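Local atomic coordinates of cellulose biosynthesis protein BcsG (Salmonella typhimurium LT2, PDB entry 5OLT), a protein that is required for cellulose biosynthesis and carries, in the extramembrane part described here, a zinc-binding domain of the alkaline phosphatase family. Residues 143-155 and 183-195. Sequence-based numbering, arbitrary orientation. Where two conformers were deposited one is given.
Sequences QHLMMDHNGEFGG and FDGSPVYDDLAVL
Asp148 meets the 183-195 segment with backbone and side chain alike. Its carbonyl O accepts a backbone hydrogen bond from Tyr189 N (2.7 Å) and also receives a CA-H...O contact from Val188. Its carboxylate crosses that of Asp191 at a slant, the planes 34° apart, with Asp148 OD2 only 2.4 Å from Asp191 OD1; oxygens so close probably mean that one of the two acids is protonated. Next to this pair, Met146, in the conformer given, lays CG against Val194 CG1 (3.5 Å).

Farther along, aromatic packing takes over: the edge of Phe183 stands against the face of Phe153 in a T-shaped pair, planes at 87°, and Phe183 CE2 lies 3.2 Å above the plane of the Phe153 ring, over its centre. The extended chi1 of Phe153 (180°) turns its ring to this neighbour, while His220 stacks on Phe183.

Between these two points the join is wet. One water links Asn150 N to Ser186 OG and Pro187 O; another ties Asn150 OD1 and Phe153 N to Asp184 OD2. Asx turns shape the two loops that hold these waters: Asn150 OD1 accepts from Glu152 N, and Asp184 OD1 from Ser186 N, with Ser186 OG also bonding to it (2.5 Å).

Behind the acid pair, Asp148 OD1 accepts from Leu217 N and, at 3.3 Å, from His149 ND1, near the imidazole plane. The loop leaving edge strand 142-147 of the central mixed sheet thus packs on the loop and short strand 187-189 that lead into helix 191-203, whose N-cap is Asp190, in an alkaline-phosphatase-like alpha/beta domain.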
loop_
_atom_site.group_PDB
_atom_site.type_symbol
_atom_site.label_atom_id
_atom_site.label_comp_id
_atom_site.label_asym_id
_atom_site.label_seq_id
_atom_site.Cartn_x
_atom_site.Cartn_y
_atom_site.Cartn_z
ATOM N N GLN A 143 17.431 0.105 6.849
ATOM C CA GLN A 143 16.209 0.873 6.626
ATOM C C GLN A 143 16.520 2.203 5.977
ATOM O O GLN A 143 17.472 2.889 6.341
ATOM C CB GLN A 143 15.540 1.087 7.992
ATOM C CG GLN A 143 14.182 1.759 7.981
ATOM C CD GLN A 143 13.668 1.891 9.409
ATOM O OE1 GLN A 143 13.800 2.955 10.052
ATOM N NE2 GLN A 143 13.135 0.803 9.931
ATOM N N HIS A 144 15.732 2.565 4.959
ATOM C CA HIS A 144 15.902 3.842 4.273
ATOM C C HIS A 144 14.548 4.504 4.128
ATOM O O HIS A 144 13.534 3.829 3.897
ATOM C CB HIS A 144 16.530 3.700 2.871
ATOM C CG HIS A 144 17.919 3.129 2.861
ATOM N ND1 HIS A 144 19.010 3.831 3.316
ATOM C CD2 HIS A 144 18.404 1.965 2.362
ATOM C CE1 HIS A 144 20.103 3.106 3.145
ATOM N NE2 HIS A 144 19.761 1.962 2.581
ATOM N N LEU A 145 14.562 5.821 4.225
ATOM C CA LEU A 145 13.385 6.646 3.982
ATOM C C LEU A 145 13.752 7.611 2.876
ATOM O O LEU A 145 14.737 8.316 2.976
ATOM C CB LEU A 145 13.063 7.398 5.262
ATOM C CG LEU A 145 11.948 8.430 5.172
ATOM C CD1 LEU A 145 10.620 7.754 4.795
ATOM C CD2 LEU A 145 11.848 9.165 6.510
ATOM N N MET A 146 12.891 7.655 1.861
ATOM C CA MET A 146 13.111 8.428 0.676
ATOM C C MET A 146 11.817 9.123 0.331
ATOM O O MET A 146 10.730 8.515 0.468
ATOM C CB MET A 146 13.483 7.436 -0.434
ATOM C CG MET A 146 14.022 8.053 -1.683
ATOM S SD MET A 146 14.978 6.806 -2.577
ATOM C CE MET A 146 13.731 5.855 -3.404
ATOM N N MET A 147 11.903 10.368 -0.154
ATOM C CA MET A 147 10.684 11.050 -0.633
ATOM C C MET A 147 11.026 11.883 -1.846
ATOM O O MET A 147 12.204 12.269 -2.042
ATOM C CB MET A 147 10.071 11.961 0.451
ATOM C CG MET A 147 9.641 11.213 1.699
ATOM S SD MET A 147 8.653 12.201 2.828
ATOM C CE MET A 147 8.467 11.005 4.168
ATOM N N ASP A 148 10.013 12.198 -2.656
ATOM C CA ASP A 148 10.226 13.166 -3.728
ATOM C C ASP A 148 9.781 14.570 -3.291
ATOM O O ASP A 148 9.587 15.452 -4.115
ATOM C CB ASP A 148 9.591 12.715 -5.044
ATOM C CG ASP A 148 8.095 12.617 -4.982
ATOM O OD1 ASP A 148 7.480 13.077 -4.013
ATOM O OD2 ASP A 148 7.503 12.048 -5.963
ATOM N N HIS A 149 9.659 14.773 -1.975
ATOM C CA HIS A 149 9.237 16.050 -1.428
ATOM C C HIS A 149 9.785 16.151 -0.015
ATOM O O HIS A 149 10.371 15.200 0.496
ATOM C CB HIS A 149 7.695 16.138 -1.455
ATOM C CG HIS A 149 7.006 15.139 -0.573
ATOM N ND1 HIS A 149 6.807 13.806 -0.882
ATOM C CD2 HIS A 149 6.470 15.323 0.658
ATOM C CE1 HIS A 149 6.164 13.221 0.125
ATOM N NE2 HIS A 149 5.944 14.129 1.066
ATOM N N ASN A 150 9.609 17.307 0.632
ATOM C CA ASN A 150 10.270 17.474 1.925
ATOM C C ASN A 150 9.445 16.986 3.108
ATOM O O ASN A 150 9.942 17.018 4.243
ATOM C CB ASN A 150 10.746 18.927 2.118
ATOM C CG ASN A 150 9.590 19.925 2.189
ATOM O OD1 ASN A 150 8.456 19.562 2.512
ATOM N ND2 ASN A 150 9.880 21.204 1.924
ATOM N N GLY A 151 8.197 16.544 2.886
ATOM C CA GLY A 151 7.389 15.994 4.006
ATOM C C GLY A 151 6.880 17.001 5.025
ATOM O O GLY A 151 6.317 16.593 6.032
ATOM N N GLU A 152 7.043 18.301 4.764
ATOM C CA GLU A 152 6.651 19.304 5.753
ATOM C C GLU A 152 5.158 19.481 5.814
ATOM O O GLU A 152 4.590 19.535 6.914
ATOM C CB GLU A 152 7.361 20.634 5.502
ATOM C CG GLU A 152 8.831 20.581 5.819
ATOM C CD GLU A 152 9.571 21.883 5.512
ATOM O OE1 GLU A 152 8.931 22.924 5.207
ATOM O OE2 GLU A 152 10.819 21.850 5.572
ATOM N N PHE A 153 4.515 19.509 4.648
ATOM C CA PHE A 153 3.095 19.764 4.601
ATOM C C PHE A 153 2.331 18.718 5.399
ATOM O O PHE A 153 2.625 17.515 5.303
ATOM C CB PHE A 153 2.567 19.821 3.175
ATOM C CG PHE A 153 1.092 20.080 3.134
ATOM C CD1 PHE A 153 0.609 21.388 3.302
ATOM C CD2 PHE A 153 0.178 19.018 3.052
ATOM C CE1 PHE A 153 -0.759 21.638 3.294
ATOM C CE2 PHE A 153 -1.197 19.266 3.063
ATOM C CZ PHE A 153 -1.660 20.575 3.188
ATOM N N GLY A 154 1.395 19.187 6.228
ATOM C CA GLY A 154 0.551 18.303 7.037
ATOM C C GLY A 154 1.296 17.575 8.136
ATOM O O GLY A 154 0.748 16.652 8.754
ATOM N N GLY A 155 2.557 17.946 8.369
ATOM C CA GLY A 155 3.390 17.248 9.353
ATOM C C GLY A 155 3.596 15.804 8.935
ATOM O O GLY A 155 3.754 14.929 9.786
ATOM N N PHE A 183 1.556 22.180 -4.202
ATOM C CA PHE A 183 0.457 22.999 -3.704
ATOM C C PHE A 183 0.870 23.900 -2.522
ATOM O O PHE A 183 0.213 24.908 -2.283
ATOM C CB PHE A 183 -0.702 22.068 -3.312
ATOM C CG PHE A 183 -0.296 20.984 -2.352
ATOM C CD1 PHE A 183 0.348 19.811 -2.816
ATOM C CD2 PHE A 183 -0.525 21.132 -0.982
ATOM C CE1 PHE A 183 0.760 18.825 -1.919
ATOM C CE2 PHE A 183 -0.134 20.142 -0.091
ATOM C CZ PHE A 183 0.507 18.983 -0.559
ATOM N N ASP A 184 1.953 23.538 -1.805
ATOM C CA ASP A 184 2.522 24.393 -0.727
ATOM C C ASP A 184 3.750 25.253 -1.149
ATOM O O ASP A 184 4.327 25.946 -0.328
ATOM C CB ASP A 184 2.769 23.585 0.594
ATOM C CG ASP A 184 4.181 22.933 0.680
ATOM O OD1 ASP A 184 4.870 22.793 -0.354
ATOM O OD2 ASP A 184 4.618 22.559 1.810
ATOM N N GLY A 185 4.127 25.196 -2.425
ATOM C CA GLY A 185 5.275 25.969 -2.958
ATOM C C GLY A 185 6.646 25.253 -2.951
ATOM O O GLY A 185 7.633 25.715 -3.561
ATOM N N SER A 186 6.718 24.129 -2.261
ATOM C CA SER A 186 7.964 23.419 -2.162
ATOM C C SER A 186 8.124 22.438 -3.340
ATOM O O SER A 186 7.170 22.152 -4.075
ATOM C CB SER A 186 8.106 22.708 -0.812
ATOM O OG SER A 186 7.118 21.726 -0.693
ATOM N N PRO A 187 9.345 21.953 -3.545
ATOM C CA PRO A 187 9.572 21.149 -4.735
ATOM C C PRO A 187 9.028 19.738 -4.646
ATOM O O PRO A 187 9.011 19.115 -3.570
ATOM C CB PRO A 187 11.105 21.067 -4.834
ATOM C CG PRO A 187 11.626 22.158 -4.001
ATOM C CD PRO A 187 10.615 22.351 -2.901
ATOM N N VAL A 188 8.588 19.239 -5.794
ATOM C CA VAL A 188 8.414 17.790 -5.966
ATOM C C VAL A 188 9.509 17.369 -6.939
ATOM O O VAL A 188 9.535 17.837 -8.107
ATOM C CB VAL A 188 7.020 17.432 -6.501
ATOM C CG1 VAL A 188 6.907 15.901 -6.542
ATOM C CG2 VAL A 188 5.944 18.040 -5.607
ATOM N N TYR A 189 10.454 16.568 -6.457
ATOM C CA TYR A 189 11.587 16.185 -7.271
ATOM C C TYR A 189 11.200 15.139 -8.313
ATOM O O TYR A 189 10.250 14.360 -8.102
ATOM C CB TYR A 189 12.697 15.622 -6.379
ATOM C CG TYR A 189 13.145 16.655 -5.395
ATOM C CD1 TYR A 189 13.818 17.797 -5.841
ATOM C CD2 TYR A 189 12.879 16.509 -4.027
ATOM C CE1 TYR A 189 14.196 18.796 -4.950
ATOM C CE2 TYR A 189 13.271 17.512 -3.117
ATOM C CZ TYR A 189 13.931 18.633 -3.595
ATOM O OH TYR A 189 14.332 19.592 -2.681
ATOM N N ASP A 190 11.973 15.073 -9.394
ATOM C CA ASP A 190 11.732 14.077 -10.412
ATOM C C ASP A 190 11.899 12.672 -9.840
ATOM O O ASP A 190 12.951 12.336 -9.242
ATOM C CB ASP A 190 12.717 14.241 -11.560
ATOM C CG ASP A 190 12.401 13.315 -12.673
ATOM O OD1 ASP A 190 11.439 13.594 -13.428
ATOM O OD2 ASP A 190 13.076 12.284 -12.769
ATOM N N ASP A 191 10.912 11.820 -10.100
ATOM C CA ASP A 191 10.932 10.493 -9.468
ATOM C C ASP A 191 11.980 9.565 -10.044
ATOM O O ASP A 191 12.572 8.761 -9.305
ATOM C CB ASP A 191 9.562 9.853 -9.535
ATOM C CG ASP A 191 8.591 10.592 -8.647
ATOM O OD1 ASP A 191 8.969 10.765 -7.436
ATOM O OD2 ASP A 191 7.529 11.079 -9.144
ATOM N N LEU A 192 12.215 9.644 -11.368
ATOM C CA LEU A 192 13.272 8.820 -11.939
ATOM C C LEU A 192 14.611 9.220 -11.354
ATOM O O LEU A 192 15.446 8.337 -11.102
ATOM C CB LEU A 192 13.254 8.920 -13.457
ATOM C CG LEU A 192 14.218 8.032 -14.246
ATOM C CD1 LEU A 192 14.051 6.566 -13.829
ATOM C CD2 LEU A 192 14.007 8.255 -15.748
ATOM N N ALA A 193 14.839 10.522 -11.130
ATOM C CA ALA A 193 16.109 10.957 -10.507
ATOM C C ALA A 193 16.253 10.436 -9.076
ATOM O O ALA A 193 17.327 9.972 -8.688
ATOM C CB ALA A 193 16.229 12.464 -10.531
ATOM N N VAL A 194 15.160 10.477 -8.299
ATOM C CA VAL A 194 15.183 9.937 -6.942
ATOM C C VAL A 194 15.500 8.428 -6.985
ATOM O O VAL A 194 16.316 7.936 -6.198
ATOM C CB VAL A 194 13.822 10.161 -6.236
ATOM C CG1 VAL A 194 13.787 9.454 -4.894
ATOM C CG2 VAL A 194 13.557 11.649 -6.013
ATOM N N LEU A 195 14.866 7.696 -7.902
ATOM C CA LEU A 195 15.025 6.238 -7.968
ATOM C C LEU A 195 16.434 5.893 -8.456
ATOM O O LEU A 195 17.013 4.933 -7.971
ATOM C CB LEU A 195 13.962 5.612 -8.883
ATOM C CG LEU A 195 12.583 5.584 -8.230
ATOM C CD1 LEU A 195 11.512 5.425 -9.323
ATOM C CD2 LEU A 195 12.499 4.435 -7.207
HETATM O O HOH W 1 8.550 19.453 -0.916
HETATM O O HOH W 2 5.840 20.113 2.152
HETATM O O HOH W 3 7.615 23.247 2.722
#